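Local atomic coordinates of probable oxidoreductase protein (Rhizobium etli, PDB entry 4FB5), a protein that probably acts as a nucleotide-dependent oxidoreductase of the GFO/IDH/MocA family, binding its cofactor through a Rossmann-type domain. Residues 101-104 with 105-108; 129-132 with 133-137. One frame throughout, in Å; residues are numbered along the deposited sequence.

Contact 1 (101-104 with 105-108); sequences TTPN and QFHA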
ATOM      1  N   THR A 101      35.143 -11.998   1.580  1.00 55.58           N
ATOM      2  CA  THR A 101      33.927 -11.743   0.810  1.00 55.42           C
ATOM      3  C   THR A 101      34.036 -12.438  -0.498  1.00 55.47           C
ATOM      4  O   THR A 101      33.435 -12.008  -1.460  1.00 55.90           O
ATOM      5  CB  THR A 101      33.740 -10.250   0.442  1.00 55.03           C
ATOM      6  OG1 THR A 101      34.776  -9.846  -0.452  1.00 55.38           O
ATOM      7  CG2 THR A 101      33.787  -9.366   1.648  1.00 55.53           C
ATOM      8  N   THR A 102      34.846 -13.484  -0.536  1.00 55.99           N
ATOM      9  CA  THR A 102      35.064 -14.292  -1.725  1.00 56.41           C
ATOM     10  C   THR A 102      33.911 -15.258  -1.884  1.00 56.66           C
ATOM     11  O   THR A 102      32.946 -15.200  -1.122  1.00 56.88           O
ATOM     12  CB  THR A 102      36.370 -15.093  -1.600  1.00 56.88           C
ATOM     13  OG1 THR A 102      36.365 -15.855  -0.378  1.00 57.17           O
ATOM     14  CG2 THR A 102      37.583 -14.151  -1.616  1.00 57.18           C
ATOM     15  N   PRO A 103      33.984 -16.144  -2.883  1.00 57.04           N
ATOM     16  CA  PRO A 103      32.893 -17.100  -3.038  1.00 57.46           C
ATOM     17  C   PRO A 103      32.812 -18.142  -1.923  1.00 57.95           C
ATOM     18  O   PRO A 103      33.805 -18.420  -1.259  1.00 57.70           O
ATOM     19  CB  PRO A 103      33.218 -17.761  -4.370  1.00 57.39           C
ATOM     20  CG  PRO A 103      33.922 -16.701  -5.112  1.00 56.97           C
ATOM     21  CD  PRO A 103      34.797 -16.055  -4.107  1.00 56.98           C
ATOM     22  N   ASN A 104      31.620 -18.695  -1.729  1.00 58.75           N
ATOM     23  CA  ASN A 104      31.351 -19.705  -0.706  1.00 59.75           C
ATOM     24  C   ASN A 104      32.491 -20.716  -0.459  1.00 60.56           C
ATOM     25  O   ASN A 104      32.978 -20.825   0.661  1.00 60.63           O
ATOM     26  CB  ASN A 104      30.007 -20.422  -0.994  1.00 59.50           C
ATOM     27  CG  ASN A 104      28.797 -19.477  -0.940  1.00 59.53           C
ATOM     28  OD1 ASN A 104      28.943 -18.249  -0.894  1.00 60.78           O
ATOM     29  ND2 ASN A 104      27.596 -20.049  -0.939  1.00 57.33           N
ATOM     30  N   GLN A 105      32.931 -21.422  -1.500  1.00 62.15           N
ATOM     31  CA  GLN A 105      33.934 -22.525  -1.369  1.00 64.27           C
ATOM     32  C   GLN A 105      35.186 -22.148  -0.608  1.00 63.89           C
ATOM     33  O   GLN A 105      35.799 -22.988   0.040  1.00 63.74           O
ATOM     34  CB  GLN A 105      34.395 -23.069  -2.731  1.00 64.85           C
ATOM     35  CG  GLN A 105      33.311 -23.126  -3.790  1.00 70.31           C
ATOM     36  CD  GLN A 105      33.175 -21.798  -4.529  1.00 76.35           C
ATOM     37  OE1 GLN A 105      34.195 -21.197  -4.924  1.00 75.60           O
ATOM     38  NE2 GLN A 105      31.906 -21.328  -4.725  1.00 77.94           N
ATOM     39  N   PHE A 106      35.548 -20.875  -0.710  1.00 64.22           N
ATOM     40  CA  PHE A 106      36.804 -20.363  -0.212  1.00 64.36           C
ATOM     41  C   PHE A 106      36.743 -19.958   1.240  1.00 64.50           C
ATOM     42  O   PHE A 106      37.785 -19.947   1.901  1.00 64.60           O
ATOM     43  CB  PHE A 106      37.247 -19.175  -1.056  1.00 64.44           C
ATOM     44  CG  PHE A 106      37.525 -19.528  -2.491  1.00 65.89           C
ATOM     45  CD1 PHE A 106      38.736 -20.145  -2.856  1.00 67.23           C
ATOM     46  CD2 PHE A 106      36.586 -19.255  -3.483  1.00 66.59           C
ATOM     47  CE1 PHE A 106      39.007 -20.487  -4.193  1.00 67.45           C
ATOM     48  CE2 PHE A 106      36.842 -19.584  -4.837  1.00 68.39           C
ATOM     49  CZ  PHE A 106      38.057 -20.204  -5.192  1.00 68.44           C
ATOM     50  N   HIS A 107      35.542 -19.638   1.744  1.00 64.48           N
ATOM     51  CA  HIS A 107      35.406 -19.128   3.123  1.00 64.70           C
ATOM     52  C   HIS A 107      36.205 -19.936   4.151  1.00 64.50           C
ATOM     53  O   HIS A 107      37.097 -19.393   4.798  1.00 64.30           O
ATOM     54  CB  HIS A 107      33.946 -19.020   3.572  1.00 64.87           C
ATOM     55  CG  HIS A 107      33.148 -18.026   2.799  1.00 65.38           C
ATOM     56  ND1 HIS A 107      31.819 -18.219   2.497  1.00 65.88           N
ATOM     57  CD2 HIS A 107      33.494 -16.842   2.243  1.00 65.65           C
ATOM     58  CE1 HIS A 107      31.375 -17.190   1.801  1.00 66.18           C
ATOM     59  NE2 HIS A 107      32.372 -16.341   1.630  1.00 66.26           N
ATOM     60  N   ALA A 108      35.897 -21.223   4.282  1.00 64.73           N
ATOM     61  CA  ALA A 108      36.586 -22.078   5.254  1.00 65.62           C
ATOM     62  C   ALA A 108      38.094 -21.859   5.266  1.00 66.53           C
ATOM     63  O   ALA A 108      38.666 -21.489   6.301  1.00 66.44           O
ATOM     64  CB  ALA A 108      36.276 -23.541   5.007  1.00 65.42           C
TER
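Phe106 N donates to Pro103 O at 3.1 Å and His107 N to Asn104 O at 3.0 Å, two successive i to i+3 bonds that illustrate how a loop is wound into a helix. A third bond comes from a side chain: His107 NE2 reaches back to Thr102 O at 3.0 Å, a weak bond bent to 124° at the hydrogen. CG of His107 stands beside its own backbone N (chi1 -65°), and from there the imidazole folds back over the turn, with Pro103 O 3.8 Å above the ring plane and over its centre. Replacing His107 by an alanine would remove the imidazole, and would probably leave Thr102 O without this donor and Pro103 O without the ring lying over it. Asn104 runs alongside the imidazole, its amide turned 35° from the ring, with Asn104 OD1 3.8 Å from His107 CE1. On the Phe106 side, Pro103 lies next to the aromatic ring and points the same way; Pro103 CD comes within 3.7 Å of Phe106 CD2, while Pro103 CB sits at the ring edge. Thr102 OG1 meets Phe106 CB, and the Thr102 side chain also touches Ile31, next to the probable glycine-rich nucleotide loop. The turn leads from strand 97-100 into helix 107-116 and is one of the beta-alpha connections of the Rossmann fold.

Contact 2 (129-132 with 133-137); sequences PAYA and DAERM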
ATOM      1  N   PRO A 129      29.691 -25.104   2.772  1.00 53.14           N
ATOM      2  CA  PRO A 129      28.511 -25.849   2.286  1.00 53.11           C
ATOM      3  C   PRO A 129      28.322 -27.209   2.944  1.00 53.17           C
ATOM      4  O   PRO A 129      27.283 -27.853   2.751  1.00 54.09           O
ATOM      5  CB  PRO A 129      28.780 -26.015   0.779  1.00 52.95           C
ATOM      6  CG  PRO A 129      30.235 -25.706   0.601  1.00 52.71           C
ATOM      7  CD  PRO A 129      30.664 -24.813   1.702  1.00 52.76           C
ATOM      8  N   ALA A 130      29.329 -27.632   3.701  1.00 52.92           N
ATOM      9  CA  ALA A 130      29.337 -28.904   4.408  1.00 52.29           C
ATOM     10  C   ALA A 130      29.582 -28.645   5.887  1.00 52.28           C
ATOM     11  O   ALA A 130      30.530 -27.924   6.269  1.00 52.00           O
ATOM     12  CB  ALA A 130      30.426 -29.803   3.851  1.00 52.36           C
ATOM     13  N   TYR A 131      28.736 -29.255   6.718  1.00 52.46           N
ATOM     14  CA  TYR A 131      28.731 -29.006   8.159  1.00 52.60           C
ATOM     15  C   TYR A 131      30.094 -29.129   8.839  1.00 52.38           C
ATOM     16  O   TYR A 131      30.455 -28.275   9.649  1.00 52.23           O
ATOM     17  CB  TYR A 131      27.692 -29.891   8.857  1.00 52.97           C
ATOM     18  CG  TYR A 131      27.368 -29.418  10.254  1.00 54.95           C
ATOM     19  CD1 TYR A 131      26.818 -28.158  10.465  1.00 56.78           C
ATOM     20  CD2 TYR A 131      27.627 -30.213  11.370  1.00 55.82           C
ATOM     21  CE1 TYR A 131      26.530 -27.701  11.747  1.00 57.57           C
ATOM     22  CE2 TYR A 131      27.339 -29.761  12.657  1.00 56.51           C
ATOM     23  CZ  TYR A 131      26.788 -28.504  12.838  1.00 56.69           C
ATOM     24  OH  TYR A 131      26.483 -28.026  14.104  1.00 57.67           O
ATOM     25  N   ALA A 132      30.851 -30.175   8.505  1.00 52.46           N
ATOM     26  CA  ALA A 132      32.109 -30.458   9.217  1.00 52.84           C
ATOM     27  C   ALA A 132      33.201 -29.465   8.844  1.00 52.90           C
ATOM     28  O   ALA A 132      34.178 -29.268   9.589  1.00 52.63           O
ATOM     29  CB  ALA A 132      32.570 -31.894   8.991  1.00 52.55           C
ATOM     30  N   ASP A 133      33.030 -28.818   7.707  1.00 52.97           N
ATOM     31  CA  ASP A 133      33.938 -27.752   7.406  1.00 54.71           C
ATOM     32  C   ASP A 133      33.664 -26.590   8.358  1.00 55.09           C
ATOM     33  O   ASP A 133      34.588 -25.964   8.878  1.00 55.43           O
ATOM     34  CB  ASP A 133      33.806 -27.326   5.952  1.00 55.20           C
ATOM     35  CG  ASP A 133      34.388 -28.346   4.984  1.00 57.92           C
ATOM     36  OD1 ASP A 133      35.637 -28.411   4.871  1.00 60.63           O
ATOM     37  OD2 ASP A 133      33.596 -29.068   4.322  1.00 60.99           O
ATOM     38  N   ALA A 134      32.381 -26.328   8.592  1.00 55.35           N
ATOM     39  CA  ALA A 134      31.949 -25.209   9.391  1.00 55.56           C
ATOM     40  C   ALA A 134      32.379 -25.449  10.821  1.00 56.16           C
ATOM     41  O   ALA A 134      32.926 -24.539  11.480  1.00 56.15           O
ATOM     42  CB  ALA A 134      30.452 -25.054   9.298  1.00 55.24           C
ATOM     43  N   GLU A 135      32.155 -26.686  11.274  1.00 56.56           N
ATOM     44  CA  GLU A 135      32.645 -27.155  12.578  1.00 57.57           C
ATOM     45  C   GLU A 135      34.091 -26.746  12.766  1.00 57.26           C
ATOM     46  O   GLU A 135      34.412 -26.040  13.717  1.00 57.55           O
ATOM     47  CB  GLU A 135      32.488 -28.669  12.726  1.00 57.79           C
ATOM     48  CG  GLU A 135      31.067 -29.119  12.751  1.00 60.19           C
ATOM     49  CD  GLU A 135      30.932 -30.582  13.091  1.00 65.39           C
ATOM     50  OE1 GLU A 135      31.174 -31.423  12.198  1.00 66.79           O
ATOM     51  OE2 GLU A 135      30.558 -30.897  14.248  1.00 66.95           O
ATOM     52  N   ARG A 136      34.938 -27.131  11.812  1.00 57.62           N
ATOM     53  CA  ARG A 136      36.352 -26.756  11.805  1.00 57.79           C
ATOM     54  C   ARG A 136      36.552 -25.274  11.920  1.00 57.35           C
ATOM     55  O   ARG A 136      37.460 -24.824  12.614  1.00 57.17           O
ATOM     56  CB  ARG A 136      37.030 -27.248  10.532  1.00 58.34           C
ATOM     57  CG  ARG A 136      38.331 -28.016  10.806  1.00 60.56           C
ATOM     58  CD  ARG A 136      38.950 -28.601   9.558  1.00 62.71           C
ATOM     59  NE  ARG A 136      37.994 -29.447   8.843  1.00 64.14           N
ATOM     60  CZ  ARG A 136      37.711 -29.303   7.547  1.00 65.78           C
ATOM     61  NH1 ARG A 136      38.316 -28.356   6.819  1.00 65.50           N
ATOM     62  NH2 ARG A 136      36.819 -30.106   6.976  1.00 65.39           N
HETATM   63  N   MSE A 137      35.699 -24.497  11.262  1.00 57.30           N
HETATM   64  CA  MSE A 137      35.906 -23.058  11.299  1.00 57.85           C
HETATM   65  C   MSE A 137      35.693 -22.552  12.721  1.00 56.68           C
HETATM   66  O   MSE A 137      36.443 -21.699  13.226  1.00 55.81           O
HETATM   67  CB  MSE A 137      35.008 -22.343  10.308  1.00 58.67           C
HETATM   68  CG  MSE A 137      35.269 -22.708   8.838  1.00 63.89           C
HETATM   69 SE   MSE A 137      33.953 -21.936   7.529  1.00 76.23          SE
HETATM   70  CE  MSE A 137      34.407 -20.058   7.828  1.00 69.57           C
TER
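Ala130 O receives the amides of Asp133 and Ala134, in the first turn of helix 131-143, a helix that makes the crossover between strands 120-123 and 148-150 in a beta-alpha-beta unit of the Rossmann fold. Ala130 occupies the N-cap position, and both bonds to Ala130 O are weak, at 3.0 Å from Asp133 N and 3.4 Å from Ala134 N. One residue on, the regular i to i+4 pattern is straighter, with Glu135 N to Tyr131 O at 2.8 Å and 171°, followed by Arg136 N to Ala132 O.

The apolar part is a CH-pi contact. Tyr131 has CG anti to its backbone N (chi1 -164°), which sets the ring alongside the next turn, where Glu135 CG lies over one face, 4.2 Å from the centroid. The Glu135 carboxylate continues past the CD2-CE2 side of the ring, its plane tilted 28° from the aromatic one, and OE1 ends against Ala132. Beyond Glu135, Tyr131 also touches Leu371 and Lys375 of helix 367-385.

Charge pairing falls on Asp133 and Arg136. The arginine chain bends at chi3 and folds its guanidinium back over Asp133 CA; Arg136 NH2 then forms a salt bridge with Asp133 OD1 at 2.9 Å, meeting it from above the carboxylate plane.

In the fold
Both contacts illustrate one principle, the start of a helix in a Rossmann fold, and they come in series along the chain: contact 1 leads from strand 97-100 into helix 107-116, and contact 2 follows strand 120-123 at the head of helix 131-143. The two strands are neighbours in the six-stranded parallel sheet. With centres about 12 Å apart, the contacts meet directly through selenomethionine Met137, whose SE packs 3.5 Å from Ala108 CA. The same side chain also touches Ala111 and Ile112, so two neighbouring helix starts of the probable nucleotide-binding domain are packed against each other. Contact 2 additionally faces helix 367-385, whereas contact 1 touches the probable nucleotide-binding loop through Thr102.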